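Local coordinates for hypothetical protein TT1561 (Thermus thermophilus, PDB 1UF3) that is of unknown cellular function but binds calcium ions and probably acts as a metal-dependent phosphoesterase of the calcineurin superfamily, at residues 42-45 and 46-49; 95-99 and 100-104; 160-163 and 164-168; 174-178 and 179-183. All blocks are in the same frame, centred on the assembly; numbering follows the deposited sequence.

In the fold
Four local contacts follow one another along a single metallophosphoesterase chain whose fold sets two mixed beta sheets among helices. Contact 1 lies in the calcium-binding loop between strand 35-39 of the six-stranded sheet and helix 49-59. Contact 2 carries the chain from strand 94-96, an outermost strand of that sheet, to strand 101-104 of the other; its centre is about 21 Å from that of contact 1. Contacts 3 and 4 flank one helix, 170-179, contact 3 in the loop before it and contact 4 at its end ahead of strand 183-186, their centres about 15 Å apart. Contacts 1 and 4, with centres about 30 Å apart, shape opposite sides of the chain.

Contact 1: residues 42-45 and 46-49; sequences LMPK and AAKS. With CA (calcium ion), chain I.
CG of selenomethionine Met43 stands anti to the carbonyl carbon (chi1 -74°), and the bend at chi2 brings SE 3.7 Å from Ala47 CB, while the end of the chain leads away. The methyl of Ala47 also meets Met43 CB at 3.5 Å, so a small side chain suits a position pressed closely against the root and the bend of a larger one. Between them the backbone makes a single helix-like turn. Ala47 N donates to Pro44 O at 3.0 Å, approaching from above the carbonyl plane rather than within it, and Lys45 and Ala46 have helical backbone angles. Pro44, its phi fixed by the ring, suits the start of this turn. The tight bend turns Lys45 O and Ala47 O to the same calcium ion, at 2.4 Å for Lys45 O and 2.3 Å for Ala47 O. This is a loop-built calcium site made of carbonyl oxygens and water: Ala75 O and four waters complete seven ligands. One of these waters also donates to Pro44 O at 2.8 Å, joining the turn to the metal shell. Lys45 contributes its backbone to the ion, while its side chain leads off elsewhere and NZ bonds to Glu127 O.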
loop_
_atom_site.group_PDB
_atom_site.type_symbol
_atom_site.label_atom_id
_atom_site.label_comp_id
_atom_site.label_asym_id
_atom_site.label_seq_id
_atom_site.Cartn_x
_atom_site.Cartn_y
_atom_site.Cartn_z
ATOM N N LEU A 42 1.925 -26.575 -21.980
ATOM C CA LEU A 42 2.970 -25.734 -21.416
ATOM C C LEU A 42 4.249 -26.009 -22.208
ATOM O O LEU A 42 4.990 -25.097 -22.555
ATOM C CB LEU A 42 3.235 -26.086 -19.948
ATOM C CG LEU A 42 2.262 -25.632 -18.847
ATOM C CD1 LEU A 42 0.890 -26.260 -19.040
ATOM C CD2 LEU A 42 2.852 -26.043 -17.490
HETATM N N MSE A 43 4.466 -27.291 -22.489
HETATM C CA MSE A 43 5.658 -27.800 -23.184
HETATM C C MSE A 43 5.274 -28.748 -24.314
HETATM O O MSE A 43 4.196 -29.353 -24.283
HETATM C CB MSE A 43 6.495 -28.642 -22.208
HETATM C CG MSE A 43 7.268 -27.895 -21.168
HETATM SE SE MSE A 43 8.746 -27.072 -22.003
HETATM C CE MSE A 43 8.805 -25.463 -20.915
ATOM N N PRO A 44 6.162 -28.914 -25.312
ATOM C CA PRO A 44 5.886 -29.831 -26.423
ATOM C C PRO A 44 6.102 -31.216 -25.826
ATOM O O PRO A 44 6.790 -31.352 -24.810
ATOM C CB PRO A 44 6.987 -29.510 -27.433
ATOM C CG PRO A 44 7.405 -28.119 -27.083
ATOM C CD PRO A 44 7.371 -28.124 -25.575
ATOM N N LYS A 45 5.539 -32.244 -26.448
ATOM C CA LYS A 45 5.698 -33.615 -25.968
ATOM C C LYS A 45 7.172 -33.959 -25.672
ATOM O O LYS A 45 7.475 -34.595 -24.657
ATOM C CB LYS A 45 5.128 -34.592 -27.014
ATOM C CG LYS A 45 5.369 -36.069 -26.755
ATOM C CD LYS A 45 4.671 -36.534 -25.490
ATOM C CE LYS A 45 4.961 -37.997 -25.187
ATOM N NZ LYS A 45 4.479 -38.890 -26.280
ATOM N N ALA A 46 8.076 -33.516 -26.550
ATOM C CA ALA A 46 9.512 -33.801 -26.419
ATOM C C ALA A 46 10.133 -33.403 -25.087
ATOM O O ALA A 46 11.048 -34.062 -24.607
ATOM C CB ALA A 46 10.288 -33.120 -27.562
ATOM N N ALA A 47 9.654 -32.308 -24.512
ATOM C CA ALA A 47 10.169 -31.812 -23.244
ATOM C C ALA A 47 10.173 -32.855 -22.132
ATOM O O ALA A 47 9.327 -33.786 -22.095
ATOM C CB ALA A 47 9.372 -30.590 -22.817
ATOM N N LYS A 48 11.146 -32.693 -21.238
ATOM C CA LYS A 48 11.332 -33.567 -20.073
ATOM C C LYS A 48 11.298 -32.747 -18.769
ATOM O O LYS A 48 11.203 -31.524 -18.790
ATOM C CB LYS A 48 12.682 -34.297 -20.158
ATOM C CG LYS A 48 12.840 -35.224 -21.362
ATOM C CD LYS A 48 14.119 -36.077 -21.233
ATOM C CE LYS A 48 14.156 -37.217 -22.251
ATOM N NZ LYS A 48 14.387 -36.731 -23.646
ATOM N N SER A 49 11.411 -33.433 -17.637
ATOM C CA SER A 49 11.372 -32.772 -16.336
ATOM C C SER A 49 12.098 -31.437 -16.236
ATOM O O SER A 49 11.494 -30.422 -15.872
ATOM C CB SER A 49 11.902 -33.715 -15.261
ATOM O OG SER A 49 11.074 -34.857 -15.152
HETATM CA CA CA I . 7.419 -35.010 -22.283
HETATM O O HOH W 1 6.285 -32.811 -22.497
HETATM O O HOH W 2 7.198 -34.471 -19.811
HETATM O O HOH W 3 9.066 -36.537 -21.245
HETATM O O HOH W 4 8.492 -37.274 -23.538
#

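Contact 2: residues 95-99 and 100-104; sequences RNVHE and TFTFW
Thr100 N donates to Val97 O at 2.9 Å across the turn, from above the carbonyl plane with an N-H...O angle of 159°. The turn is type II, and Glu99 takes the third position with phi 67°, unusual for a residue other than glycine. An Asx turn overlaps its start, for Asn96 OD1 accepts from His98 N at 2.8 Å. Asparagine suits the place: its short amide reaches back to the backbone and still bonds with Tyr80 and with Tyr138 of the second subunit. Together the two turns carry the chain from outermost strand 94-96 of one sheet of the metallophosphoesterase fold into strand 101-104 of the other.

Van der Waals packing is made mostly by threonine methyls. Thr100 OG1 stands anti to the backbone N (chi1 -168°), which sets CG2 between N and the carbonyl carbon and over one face of the Arg95 guanidinium, 3.5 Å from Arg95 NH1 and offset toward the rim. Thr102 CG2 meets Val97 CG1 at 3.9 Å, and Thr102 CB lies 4.0 Å from Arg95 CG. Beta branching suits the extended backbones of Thr100 and Thr102.

Among the polar ends, Arg95 NH2 donates to a water that in turn donates to Phe101 O at 2.7 Å. Thr102 OG1 bonds to Glu145 of the second subunit. Glu99, seen as a calcium ligand in this protein but not bound to the metal here, although a calcium ion lies about 4 Å from its side chain, lays CG over the His98 ring and forms a salt bridge with Arg139.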
loop_
_atom_site.group_PDB
_atom_site.type_symbol
_atom_site.label_atom_id
_atom_site.label_comp_id
_atom_site.label_asym_id
_atom_site.label_seq_id
_atom_site.Cartn_x
_atom_site.Cartn_y
_atom_site.Cartn_z
ATOM N N ARG A 95 -0.591 -22.940 -8.636
ATOM C CA ARG A 95 -1.359 -24.140 -8.489
ATOM C C ARG A 95 -1.827 -24.821 -9.769
ATOM O O ARG A 95 -2.542 -24.226 -10.588
ATOM C CB ARG A 95 -2.598 -23.833 -7.620
ATOM C CG ARG A 95 -3.462 -25.046 -7.265
ATOM C CD ARG A 95 -2.656 -26.154 -6.541
ATOM N NE ARG A 95 -3.477 -26.968 -5.647
ATOM C CZ ARG A 95 -3.538 -28.299 -5.645
ATOM N NH1 ARG A 95 -2.830 -29.014 -6.504
ATOM N NH2 ARG A 95 -4.297 -28.924 -4.751
ATOM N N ASN A 96 -1.424 -26.080 -9.913
ATOM C CA ASN A 96 -1.869 -26.902 -11.012
ATOM C C ASN A 96 -3.259 -27.306 -10.527
ATOM O O ASN A 96 -3.370 -27.958 -9.495
ATOM C CB ASN A 96 -0.999 -28.157 -11.133
ATOM C CG ASN A 96 -1.789 -29.351 -11.520
ATOM O OD1 ASN A 96 -2.553 -29.300 -12.479
ATOM N ND2 ASN A 96 -1.628 -30.451 -10.780
ATOM N N VAL A 97 -4.306 -26.910 -11.245
ATOM C CA VAL A 97 -5.665 -27.253 -10.835
ATOM C C VAL A 97 -6.244 -28.444 -11.590
ATOM O O VAL A 97 -7.423 -28.770 -11.451
ATOM C CB VAL A 97 -6.620 -26.013 -10.930
ATOM C CG1 VAL A 97 -6.222 -24.965 -9.854
ATOM C CG2 VAL A 97 -6.539 -25.369 -12.315
ATOM N N HIS A 98 -5.393 -29.133 -12.349
ATOM C CA HIS A 98 -5.821 -30.313 -13.106
ATOM C C HIS A 98 -6.377 -31.390 -12.152
ATOM O O HIS A 98 -5.669 -31.917 -11.298
ATOM C CB HIS A 98 -4.630 -30.855 -13.935
ATOM C CG HIS A 98 -4.948 -32.083 -14.739
ATOM N ND1 HIS A 98 -5.950 -32.119 -15.690
ATOM C CD2 HIS A 98 -4.424 -33.333 -14.703
ATOM C CE1 HIS A 98 -6.033 -33.339 -16.197
ATOM N NE2 HIS A 98 -5.119 -34.094 -15.614
ATOM N N GLU A 99 -7.664 -31.686 -12.303
ATOM C CA GLU A 99 -8.418 -32.666 -11.504
ATOM C C GLU A 99 -8.574 -32.226 -10.047
ATOM O O GLU A 99 -9.052 -32.984 -9.211
ATOM C CB GLU A 99 -7.773 -34.064 -11.519
ATOM C CG GLU A 99 -7.298 -34.576 -12.876
ATOM C CD GLU A 99 -6.679 -35.972 -12.769
ATOM O OE1 GLU A 99 -6.123 -36.306 -11.703
ATOM O OE2 GLU A 99 -6.742 -36.738 -13.748
ATOM N N THR A 100 -8.173 -31.007 -9.732
ATOM C CA THR A 100 -8.308 -30.561 -8.361
ATOM C C THR A 100 -8.842 -29.123 -8.295
ATOM O O THR A 100 -9.446 -28.639 -9.267
ATOM C CB THR A 100 -6.944 -30.765 -7.596
ATOM O OG1 THR A 100 -7.149 -30.597 -6.193
ATOM C CG2 THR A 100 -5.893 -29.807 -8.085
ATOM N N PHE A 101 -8.630 -28.422 -7.179
ATOM C CA PHE A 101 -9.166 -27.069 -7.063
ATOM C C PHE A 101 -8.410 -26.194 -6.071
ATOM O O PHE A 101 -7.597 -26.686 -5.290
ATOM C CB PHE A 101 -10.618 -27.167 -6.595
ATOM C CG PHE A 101 -10.751 -27.564 -5.155
ATOM C CD1 PHE A 101 -10.779 -26.590 -4.150
ATOM C CD2 PHE A 101 -10.739 -28.906 -4.792
ATOM C CE1 PHE A 101 -10.783 -26.947 -2.817
ATOM C CE2 PHE A 101 -10.743 -29.282 -3.464
ATOM C CZ PHE A 101 -10.761 -28.295 -2.465
ATOM N N THR A 102 -8.673 -24.891 -6.128
ATOM C CA THR A 102 -8.104 -23.966 -5.157
ATOM C C THR A 102 -9.058 -22.769 -5.086
ATOM O O THR A 102 -9.915 -22.630 -5.961
ATOM C CB THR A 102 -6.681 -23.493 -5.538
ATOM O OG1 THR A 102 -6.138 -22.742 -4.446
ATOM C CG2 THR A 102 -6.691 -22.632 -6.778
ATOM N N PHE A 103 -8.937 -21.936 -4.046
ATOM C CA PHE A 103 -9.787 -20.749 -3.920
ATOM C C PHE A 103 -8.970 -19.499 -4.095
ATOM O O PHE A 103 -7.846 -19.400 -3.599
ATOM C CB PHE A 103 -10.456 -20.622 -2.537
ATOM C CG PHE A 103 -11.505 -21.639 -2.261
ATOM C CD1 PHE A 103 -11.244 -22.697 -1.397
ATOM C CD2 PHE A 103 -12.780 -21.516 -2.814
ATOM C CE1 PHE A 103 -12.238 -23.615 -1.082
ATOM C CE2 PHE A 103 -13.776 -22.423 -2.513
ATOM C CZ PHE A 103 -13.518 -23.480 -1.643
ATOM N N TRP A 104 -9.532 -18.535 -4.808
ATOM C CA TRP A 104 -8.878 -17.257 -4.973
ATOM C C TRP A 104 -9.756 -16.267 -4.211
ATOM O O TRP A 104 -10.938 -16.529 -3.988
ATOM C CB TRP A 104 -8.839 -16.836 -6.425
ATOM C CG TRP A 104 -7.721 -17.408 -7.221
ATOM C CD1 TRP A 104 -6.692 -18.191 -6.772
ATOM C CD2 TRP A 104 -7.539 -17.269 -8.632
ATOM N NE1 TRP A 104 -5.879 -18.552 -7.828
ATOM C CE2 TRP A 104 -6.376 -17.999 -8.980
ATOM C CE3 TRP A 104 -8.252 -16.601 -9.643
ATOM C CZ2 TRP A 104 -5.906 -18.085 -10.301
ATOM C CZ3 TRP A 104 -7.786 -16.686 -10.964
ATOM C CH2 TRP A 104 -6.626 -17.425 -11.275
HETATM O O HOH W 5 -5.551 -26.768 -3.574
#

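Contact 3: residues 160-163 and 164-168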
loop_
_atom_site.group_PDB
_atom_site.type_symbol
_atom_site.label_atom_id
_atom_site.label_comp_id
_atom_site.label_asym_id
_atom_site.label_seq_id
_atom_site.Cartn_x
_atom_site.Cartn_y
_atom_site.Cartn_z
ATOM N N TYR A 160 -18.368 -27.017 -27.584
ATOM C CA TYR A 160 -19.073 -26.788 -28.832
ATOM C C TYR A 160 -19.854 -25.503 -28.629
ATOM O O TYR A 160 -20.562 -25.367 -27.625
ATOM C CB TYR A 160 -20.053 -27.911 -29.091
ATOM C CG TYR A 160 -21.068 -27.539 -30.134
ATOM C CD1 TYR A 160 -20.751 -27.620 -31.490
ATOM C CD2 TYR A 160 -22.344 -27.104 -29.770
ATOM C CE1 TYR A 160 -21.682 -27.287 -32.472
ATOM C CE2 TYR A 160 -23.293 -26.761 -30.745
ATOM C CZ TYR A 160 -22.951 -26.859 -32.099
ATOM O OH TYR A 160 -23.864 -26.543 -33.083
ATOM N N HIS A 161 -19.734 -24.575 -29.574
ATOM C CA HIS A 161 -20.414 -23.285 -29.495
ATOM C C HIS A 161 -20.445 -22.692 -30.898
ATOM O O HIS A 161 -19.396 -22.406 -31.482
ATOM C CB HIS A 161 -19.650 -22.335 -28.562
ATOM C CG HIS A 161 -20.374 -21.057 -28.265
ATOM N ND1 HIS A 161 -20.494 -20.035 -29.179
ATOM C CD2 HIS A 161 -21.041 -20.647 -27.158
ATOM C CE1 HIS A 161 -21.204 -19.052 -28.654
ATOM N NE2 HIS A 161 -21.550 -19.399 -27.428
ATOM N N LYS A 162 -21.650 -22.498 -31.427
ATOM C CA LYS A 162 -21.814 -21.956 -32.770
ATOM C C LYS A 162 -21.027 -20.665 -32.983
ATOM O O LYS A 162 -20.642 -20.337 -34.107
ATOM C CB LYS A 162 -23.307 -21.748 -33.074
ATOM C CG LYS A 162 -24.115 -23.046 -33.060
ATOM C CD LYS A 162 -25.410 -22.926 -33.871
ATOM C CE LYS A 162 -26.158 -24.262 -33.927
ATOM N NZ LYS A 162 -27.373 -24.210 -34.805
ATOM N N GLY A 163 -20.769 -19.939 -31.904
ATOM C CA GLY A 163 -20.004 -18.714 -32.026
ATOM C C GLY A 163 -18.500 -18.960 -32.025
ATOM O O GLY A 163 -17.810 -18.509 -32.932
ATOM N N LEU A 164 -18.001 -19.699 -31.030
ATOM C CA LEU A 164 -16.562 -19.992 -30.865
ATOM C C LEU A 164 -15.935 -21.130 -31.674
ATOM O O LEU A 164 -14.818 -20.996 -32.178
ATOM C CB LEU A 164 -16.247 -20.272 -29.386
ATOM C CG LEU A 164 -16.368 -19.156 -28.350
ATOM C CD1 LEU A 164 -16.059 -19.711 -26.974
ATOM C CD2 LEU A 164 -15.406 -18.044 -28.683
ATOM N N ASN A 165 -16.624 -22.260 -31.755
ATOM C CA ASN A 165 -16.104 -23.416 -32.477
ATOM C C ASN A 165 -17.172 -24.482 -32.704
ATOM O O ASN A 165 -17.485 -25.282 -31.808
ATOM C CB ASN A 165 -14.919 -24.029 -31.716
ATOM C CG ASN A 165 -14.279 -25.196 -32.462
ATOM O OD1 ASN A 165 -14.829 -25.710 -33.440
ATOM N ND2 ASN A 165 -13.118 -25.627 -31.992
ATOM N N GLU A 166 -17.699 -24.479 -33.928
ATOM C CA GLU A 166 -18.735 -25.391 -34.408
ATOM C C GLU A 166 -18.300 -26.854 -34.319
ATOM O O GLU A 166 -19.130 -27.762 -34.380
ATOM C CB GLU A 166 -19.067 -25.019 -35.870
ATOM C CG GLU A 166 -20.001 -25.966 -36.615
ATOM C CD GLU A 166 -21.455 -25.820 -36.195
ATOM O OE1 GLU A 166 -22.016 -24.709 -36.350
ATOM O OE2 GLU A 166 -22.039 -26.822 -35.717
ATOM N N GLN A 167 -16.995 -27.077 -34.181
ATOM C CA GLN A 167 -16.454 -28.438 -34.074
ATOM C C GLN A 167 -15.961 -28.729 -32.647
ATOM O O GLN A 167 -15.185 -29.665 -32.417
ATOM C CB GLN A 167 -15.301 -28.642 -35.072
ATOM C CG GLN A 167 -15.677 -28.408 -36.550
ATOM C CD GLN A 167 -16.913 -29.198 -36.996
ATOM O OE1 GLN A 167 -16.942 -30.432 -36.932
ATOM N NE2 GLN A 167 -17.938 -28.483 -37.448
ATOM N N GLY A 168 -16.424 -27.922 -31.694
ATOM C CA GLY A 168 -16.031 -28.103 -30.306
ATOM C C GLY A 168 -16.724 -29.286 -29.663
ATOM O O GLY A 168 -17.609 -29.906 -30.252
#
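One imidazole nitrogen takes two successive backbone N-H groups: His161 ND1 accepts from Leu164 N at 3.1 Å and, within its own segment, from Gly163 N at 2.7 Å. Both donors are tilted out of the ring plane. A chi1 of -172° sets the ring beside the bend, its ND1 edge turned to the two N-H groups. Gly163 suits the tip because its bare CA can sit in plane at the edge of the imidazole, where a CB would run into His161 CE1.

Behind the tip the backbone pairs once. His161 N donates to Asn165 O at 3.2 Å, and Asn165 N returns a bond to His161 O at 2.8 Å, in the carbonyl plane. Leu164 and Asn165 both face His161, which makes a classic beta bulge. Asn165 O takes a second bond from Gly168 N, on the opposite face from His161 N, and closes a type I turn; Asn165 OD1 holds Gln167 N in an Asx turn.

Tyr160 and Glu166 run side by side in the same direction. The hydroxyl Tyr160 OH donates to Glu166 OE2 at 3.2 Å from above the carboxylate plane, and Glu166 O lies at the ring's edge, in plane. Tyr160 also stacks on His170, at the start of the following helix.

Since ND1 of His161 is occupied by two donors while NE2 bonds to Met195 O, the ring is probably neutral with its proton on NE2.

Contact 4: residues 174-178 and 179-183; sequences HLIKT and HNPLL
His179 sets its CB 3.5 Å from Leu175 O, one helical turn earlier, and its side chain can be traced outward from there. CG is 4.1 Å from the same Leu175 O, and CD2 is 3.9 Å from it; the carbonyl oxygen lies in the ring plane, at the edge. Farther out the partners belong to other parts of the fold: ND1 bonds to Lys151 NZ, and the ring stacks on Trp144 and meets Phe153. A histidine suits this buried place, being flat enough to stack and polar at one edge.

Its backbone makes a regular helical bond, His179 N to Leu175 O at 3.0 Å, and Asn180 N then bonds to Ile176 O at 2.8 Å. Here helix 170-179 stops. Asn180 leaves helical geometry with phi 47°, a positive value that asparagine tolerates better than most residues. Pro181, which lacks an N-H, follows and sets its CD 3.2 Å from Ile176 O; Pro181 CG meets Ile176 CG2 at 4.0 Å, the side chains crossing at about a right angle.

Within the last turn Thr178 OG1, anti to its carbonyl carbon (chi1 -54°), donates to His174 O at 2.7 Å from the face opposite that used by Thr178 N. Because Lys151 probably donates from its ammonium group to ND1, the His179 ring is likely neutral, with its proton on NE2.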
loop_
_atom_site.group_PDB
_atom_site.type_symbol
_atom_site.label_atom_id
_atom_site.label_comp_id
_atom_site.label_asym_id
_atom_site.label_seq_id
_atom_site.Cartn_x
_atom_site.Cartn_y
_atom_site.Cartn_z
ATOM N N HIS A 174 -21.548 -29.444 -22.188
ATOM C CA HIS A 174 -22.465 -30.043 -21.228
ATOM C C HIS A 174 -21.996 -29.864 -19.770
ATOM O O HIS A 174 -22.817 -29.632 -18.878
ATOM C CB HIS A 174 -22.663 -31.525 -21.572
ATOM C CG HIS A 174 -23.683 -32.217 -20.721
ATOM N ND1 HIS A 174 -23.342 -33.130 -19.743
ATOM C CD2 HIS A 174 -25.034 -32.112 -20.684
ATOM C CE1 HIS A 174 -24.440 -33.555 -19.139
ATOM N NE2 HIS A 174 -25.481 -32.953 -19.691
ATOM N N LEU A 175 -20.687 -29.947 -19.542
ATOM C CA LEU A 175 -20.114 -29.773 -18.198
ATOM C C LEU A 175 -20.283 -28.308 -17.817
ATOM O O LEU A 175 -20.569 -27.968 -16.677
ATOM C CB LEU A 175 -18.616 -30.104 -18.189
ATOM C CG LEU A 175 -18.096 -31.491 -18.581
ATOM C CD1 LEU A 175 -16.567 -31.423 -18.760
ATOM C CD2 LEU A 175 -18.477 -32.523 -17.524
ATOM N N ILE A 176 -20.076 -27.427 -18.781
ATOM C CA ILE A 176 -20.234 -26.015 -18.502
ATOM C C ILE A 176 -21.701 -25.730 -18.173
ATOM O O ILE A 176 -21.996 -24.993 -17.229
ATOM C CB ILE A 176 -19.763 -25.178 -19.687
ATOM C CG1 ILE A 176 -18.261 -25.418 -19.892
ATOM C CG2 ILE A 176 -20.072 -23.713 -19.447
ATOM C CD1 ILE A 176 -17.645 -24.609 -20.983
ATOM N N LYS A 177 -22.623 -26.346 -18.913
ATOM C CA LYS A 177 -24.042 -26.118 -18.660
ATOM C C LYS A 177 -24.470 -26.690 -17.308
ATOM O O LYS A 177 -25.343 -26.140 -16.641
ATOM C CB LYS A 177 -24.898 -26.736 -19.775
ATOM C CG LYS A 177 -24.843 -25.978 -21.100
ATOM C CD LYS A 177 -25.719 -26.651 -22.160
ATOM C CE LYS A 177 -25.620 -25.926 -23.493
ATOM N NZ LYS A 177 -26.750 -26.284 -24.406
ATOM N N THR A 178 -23.852 -27.794 -16.902
ATOM C CA THR A 178 -24.193 -28.414 -15.618
ATOM C C THR A 178 -23.652 -27.632 -14.404
ATOM O O THR A 178 -24.369 -27.394 -13.431
ATOM C CB THR A 178 -23.660 -29.860 -15.566
ATOM O OG1 THR A 178 -24.149 -30.586 -16.703
ATOM C CG2 THR A 178 -24.120 -30.562 -14.300
ATOM N N HIS A 179 -22.389 -27.230 -14.466
ATOM C CA HIS A 179 -21.761 -26.505 -13.359
ATOM C C HIS A 179 -21.991 -25.000 -13.342
ATOM O O HIS A 179 -21.747 -24.336 -12.328
ATOM C CB HIS A 179 -20.261 -26.796 -13.356
ATOM C CG HIS A 179 -19.907 -28.080 -12.673
ATOM N ND1 HIS A 179 -19.796 -28.183 -11.298
ATOM C CD2 HIS A 179 -19.764 -29.336 -13.160
ATOM C CE1 HIS A 179 -19.612 -29.450 -10.971
ATOM N NE2 HIS A 179 -19.590 -30.169 -12.081
ATOM N N ASN A 180 -22.444 -24.459 -14.467
ATOM C CA ASN A 180 -22.698 -23.040 -14.572
ATOM C C ASN A 180 -21.575 -22.166 -14.033
ATOM O O ASN A 180 -21.806 -21.246 -13.234
ATOM C CB ASN A 180 -24.014 -22.716 -13.872
ATOM C CG ASN A 180 -25.199 -23.342 -14.586
ATOM O OD1 ASN A 180 -25.498 -22.992 -15.737
ATOM N ND2 ASN A 180 -25.868 -24.281 -13.925
ATOM N N PRO A 181 -20.335 -22.432 -14.473
ATOM C CA PRO A 181 -19.231 -21.609 -13.983
ATOM C C PRO A 181 -19.370 -20.200 -14.464
ATOM O O PRO A 181 -19.993 -19.938 -15.497
ATOM C CB PRO A 181 -17.993 -22.278 -14.578
ATOM C CG PRO A 181 -18.546 -22.930 -15.864
ATOM C CD PRO A 181 -19.853 -23.504 -15.373
ATOM N N LEU A 182 -18.768 -19.296 -13.712
ATOM C CA LEU A 182 -18.760 -17.899 -14.025
ATOM C C LEU A 182 -17.843 -17.609 -15.205
ATOM O O LEU A 182 -18.179 -16.806 -16.077
ATOM C CB LEU A 182 -18.272 -17.122 -12.821
ATOM C CG LEU A 182 -18.133 -15.635 -13.064
ATOM C CD1 LEU A 182 -19.528 -15.057 -13.144
ATOM C CD2 LEU A 182 -17.349 -14.980 -11.914
ATOM N N LEU A 183 -16.664 -18.227 -15.203
ATOM C CA LEU A 183 -15.691 -18.052 -16.279
ATOM C C LEU A 183 -15.131 -19.413 -16.664
ATOM O O LEU A 183 -14.962 -20.295 -15.822
ATOM C CB LEU A 183 -14.549 -17.119 -15.855
ATOM C CG LEU A 183 -13.223 -17.218 -16.636
ATOM C CD1 LEU A 183 -13.401 -16.680 -18.081
ATOM C CD2 LEU A 183 -12.142 -16.441 -15.910
HETATM O O HOH W 6 -27.058 -24.459 -16.957
#